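Local coordinates for magnesium and cobalt efflux protein CorC (Neisseria meningitidis serogroup B, PDB 3OI8) that probably takes part in magnesium and cobalt ion transport, the part here including a CBS-domain pair that binds adenosine, at residues V115-S120 and A136-E141. Residues are numbered along the deposited sequence; the frame is centred on the assembly and turned at random.
Sequences VPEGKS and AIVIDE
The carbonyl oxygen of Val-115 takes two donors from the neighbouring strand. Ile-139 N lies 2.8 Å from Val-115 O with an N-H...O angle of 160°, and the same oxygen receives a CA-H...O contact from Val-138 CA at 3.1 Å. On the same edge Val-115 gives its own N-H to Ile-137 O, N to O 2.9 Å. One residue thus bonds to both neighbours of its partner Val-138, the pattern of a parallel bridge.

Past this bridge the strands part: Glu-117 N stands 3.9 Å from Ile-139 O, and a water bonded to both atoms spans the gap. There Pro-116 to Lys-119 form a type I turn, closed by a weak bond from Lys-119 N to Pro-116 O, which carries the chain toward the helix that Ser-120 caps.

Apolar contact lies on the face bearing Val-115 and Val-138. Val-115 CG2, placed between its backbone N and carbonyl carbon (chi1 -63°), meets Ala-136 CB at 4.0 Å and Val-138 CG2 at 4.1 Å. Val-138 turns its other methyl, CG1, anti to the backbone N (chi1 -175°), where it meets Glu-117 CG at 3.5 Å; the two side chains cross at about a right angle. Beyond CG the glutamate runs extended, and its carboxylate is held by a salt bridge from OE1 to Arg-41 and a hydrogen bond from OE2 to Ser-146.

These segments belong to the beta-alpha-beta unit of the second CBS domain, strand 114-116, helix 121-130, strand 135-139. Strand 114-116 forms an outer edge of the sheet within this chain, strand 145-150 runs antiparallel along the other side of 135-139, and Ile-137 packs against Val-84 and Ile-87 of strand 84-89.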
ATOM      1  N   VAL A 115     -16.423  -5.982  -6.092  1.00 24.46           N
ATOM      2  CA  VAL A 115     -17.152  -5.249  -5.049  1.00 27.67           C
ATOM      3  C   VAL A 115     -18.130  -4.274  -5.695  1.00 23.84           C
ATOM      4  O   VAL A 115     -17.860  -3.775  -6.791  1.00 24.37           O
ATOM      5  CB  VAL A 115     -16.205  -4.437  -4.144  1.00 21.17           C
ATOM      6  CG1 VAL A 115     -15.247  -5.359  -3.371  1.00 19.37           C
ATOM      7  CG2 VAL A 115     -15.423  -3.421  -4.970  1.00 25.47           C
ATOM      8  N   PRO A 116     -19.257  -3.982  -5.010  1.00 25.67           N
ATOM      9  CA  PRO A 116     -20.244  -2.985  -5.472  1.00 27.12           C
ATOM     10  C   PRO A 116     -19.802  -1.566  -5.136  1.00 24.51           C
ATOM     11  O   PRO A 116     -18.953  -1.378  -4.263  1.00 21.10           O
ATOM     12  CB  PRO A 116     -21.505  -3.314  -4.663  1.00 30.74           C
ATOM     13  CG  PRO A 116     -21.063  -4.281  -3.563  1.00 36.92           C
ATOM     14  CD  PRO A 116     -19.580  -4.508  -3.673  1.00 31.60           C
ATOM     15  N   GLU A 117     -20.381  -0.581  -5.812  1.00 23.64           N
ATOM     16  CA  GLU A 117     -19.976   0.815  -5.653  1.00 30.39           C
ATOM     17  C   GLU A 117     -20.330   1.362  -4.272  1.00 31.70           C
ATOM     18  O   GLU A 117     -19.730   2.338  -3.804  1.00 28.55           O
ATOM     19  CB  GLU A 117     -20.664   1.689  -6.717  1.00 34.67           C
ATOM     20  CG  GLU A 117     -20.382   1.316  -8.166  1.00 35.15           C
ATOM     21  CD  GLU A 117     -21.125   2.214  -9.159  1.00 45.14           C
ATOM     22  OE1 GLU A 117     -21.710   3.232  -8.720  1.00 51.44           O
ATOM     23  OE2 GLU A 117     -21.125   1.902 -10.372  1.00 35.06           O
ATOM     24  N   GLY A 118     -21.318   0.743  -3.631  1.00 25.50           N
ATOM     25  CA  GLY A 118     -21.849   1.257  -2.373  1.00 25.79           C
ATOM     26  C   GLY A 118     -21.075   0.778  -1.152  1.00 33.49           C
ATOM     27  O   GLY A 118     -21.328   1.204  -0.037  1.00 29.94           O
ATOM     28  N   LYS A 119     -20.117  -0.114  -1.362  1.00 30.11           N
ATOM     29  CA  LYS A 119     -19.352  -0.658  -0.251  1.00 29.77           C
ATOM     30  C   LYS A 119     -18.523   0.421   0.468  1.00 23.02           C
ATOM     31  O   LYS A 119     -17.889   1.262  -0.174  1.00 25.67           O
ATOM     32  CB  LYS A 119     -18.461  -1.794  -0.747  1.00 25.72           C
ATOM     33  CG  LYS A 119     -17.630  -2.430   0.359  1.00 33.00           C
ATOM     34  CD  LYS A 119     -16.595  -3.348  -0.234  1.00 25.44           C
ATOM     35  CE  LYS A 119     -17.018  -4.782  -0.106  1.00 36.86           C
ATOM     36  NZ  LYS A 119     -16.933  -5.246   1.297  1.00 30.01           N
ATOM     37  N   SER A 120     -18.526   0.401   1.798  1.00 27.59           N
ATOM     38  CA  SER A 120     -17.769   1.398   2.557  1.00 26.40           C
ATOM     39  C   SER A 120     -16.271   1.203   2.366  1.00 25.25           C
ATOM     40  O   SER A 120     -15.793   0.073   2.310  1.00 18.99           O
ATOM     41  CB  SER A 120     -18.114   1.329   4.051  1.00 34.31           C
ATOM     42  OG  SER A 120     -17.409   0.280   4.692  1.00 37.88           O
ATOM     43  N   ALA A 136      -9.477  -4.202  -6.458  1.00 20.29           N
ATOM     44  CA  ALA A 136     -10.742  -4.889  -6.676  1.00 22.14           C
ATOM     45  C   ALA A 136     -11.397  -4.305  -7.917  1.00 24.27           C
ATOM     46  O   ALA A 136     -11.113  -3.172  -8.312  1.00 21.30           O
ATOM     47  CB  ALA A 136     -11.656  -4.738  -5.487  1.00 15.33           C
ATOM     48  N   ILE A 137     -12.276  -5.086  -8.524  1.00 13.79           N
ATOM     49  CA  ILE A 137     -13.030  -4.621  -9.680  1.00 13.83           C
ATOM     50  C   ILE A 137     -14.403  -4.220  -9.167  1.00 19.98           C
ATOM     51  O   ILE A 137     -15.044  -4.983  -8.444  1.00 21.56           O
ATOM     52  CB  ILE A 137     -13.186  -5.743 -10.713  1.00 18.49           C
ATOM     53  CG1 ILE A 137     -11.806  -6.251 -11.182  1.00 20.82           C
ATOM     54  CG2 ILE A 137     -14.117  -5.285 -11.852  1.00 25.35           C
ATOM     55  CD1 ILE A 137     -10.937  -5.208 -11.863  1.00 19.92           C
ATOM     56  N   VAL A 138     -14.846  -3.019  -9.527  1.00 17.68           N
ATOM     57  CA  VAL A 138     -16.130  -2.519  -9.069  1.00 25.29           C
ATOM     58  C   VAL A 138     -17.208  -2.900 -10.074  1.00 28.48           C
ATOM     59  O   VAL A 138     -17.043  -2.698 -11.275  1.00 21.41           O
ATOM     60  CB  VAL A 138     -16.068  -1.010  -8.873  1.00 29.75           C
ATOM     61  CG1 VAL A 138     -17.385  -0.472  -8.270  1.00 25.93           C
ATOM     62  CG2 VAL A 138     -14.866  -0.683  -7.975  1.00 16.01           C
ATOM     63  N   ILE A 139     -18.292  -3.478  -9.565  1.00 27.59           N
ATOM     64  CA  ILE A 139     -19.388  -3.989 -10.381  1.00 31.31           C
ATOM     65  C   ILE A 139     -20.624  -3.102 -10.195  1.00 32.27           C
ATOM     66  O   ILE A 139     -20.929  -2.694  -9.085  1.00 28.31           O
ATOM     67  CB  ILE A 139     -19.740  -5.430  -9.944  1.00 38.77           C
ATOM     68  CG1 ILE A 139     -18.569  -6.372 -10.205  1.00 44.37           C
ATOM     69  CG2 ILE A 139     -20.994  -5.927 -10.651  1.00 52.42           C
ATOM     70  CD1 ILE A 139     -18.101  -6.372 -11.645  1.00 48.01           C
ATOM     71  N   ASP A 140     -21.340  -2.804 -11.273  1.00 32.68           N
ATOM     72  CA  ASP A 140     -22.559  -2.011 -11.157  1.00 32.76           C
ATOM     73  C   ASP A 140     -23.722  -2.907 -10.728  1.00 39.98           C
ATOM     74  O   ASP A 140     -23.557  -4.120 -10.582  1.00 34.13           O
ATOM     75  CB  ASP A 140     -22.873  -1.258 -12.466  1.00 31.95           C
ATOM     76  CG  ASP A 140     -23.139  -2.186 -13.643  1.00 34.58           C
ATOM     77  OD1 ASP A 140     -23.715  -3.276 -13.450  1.00 33.63           O
ATOM     78  OD2 ASP A 140     -22.783  -1.812 -14.784  1.00 36.66           O
ATOM     79  N   GLU A 141     -24.898  -2.319 -10.536  1.00 44.33           N
ATOM     80  CA  GLU A 141     -26.029  -3.070 -10.003  1.00 50.06           C
ATOM     81  C   GLU A 141     -26.618  -4.070 -11.005  1.00 50.83           C
ATOM     82  O   GLU A 141     -27.599  -4.745 -10.704  1.00 52.17           O
ATOM     83  CB  GLU A 141     -27.116  -2.125  -9.478  1.00 60.96           C
ATOM     84  CG  GLU A 141     -27.600  -1.089 -10.486  1.00 72.77           C
ATOM     85  CD  GLU A 141     -26.782   0.196 -10.455  1.00 79.85           C
ATOM     86  OE1 GLU A 141     -25.534   0.122 -10.471  1.00 77.29           O
ATOM     87  OE2 GLU A 141     -27.396   1.286 -10.423  1.00 81.95           O
TER
HETATM   88  O   HOH W   1     -22.794  -1.544  -7.402  1.00 38.47           O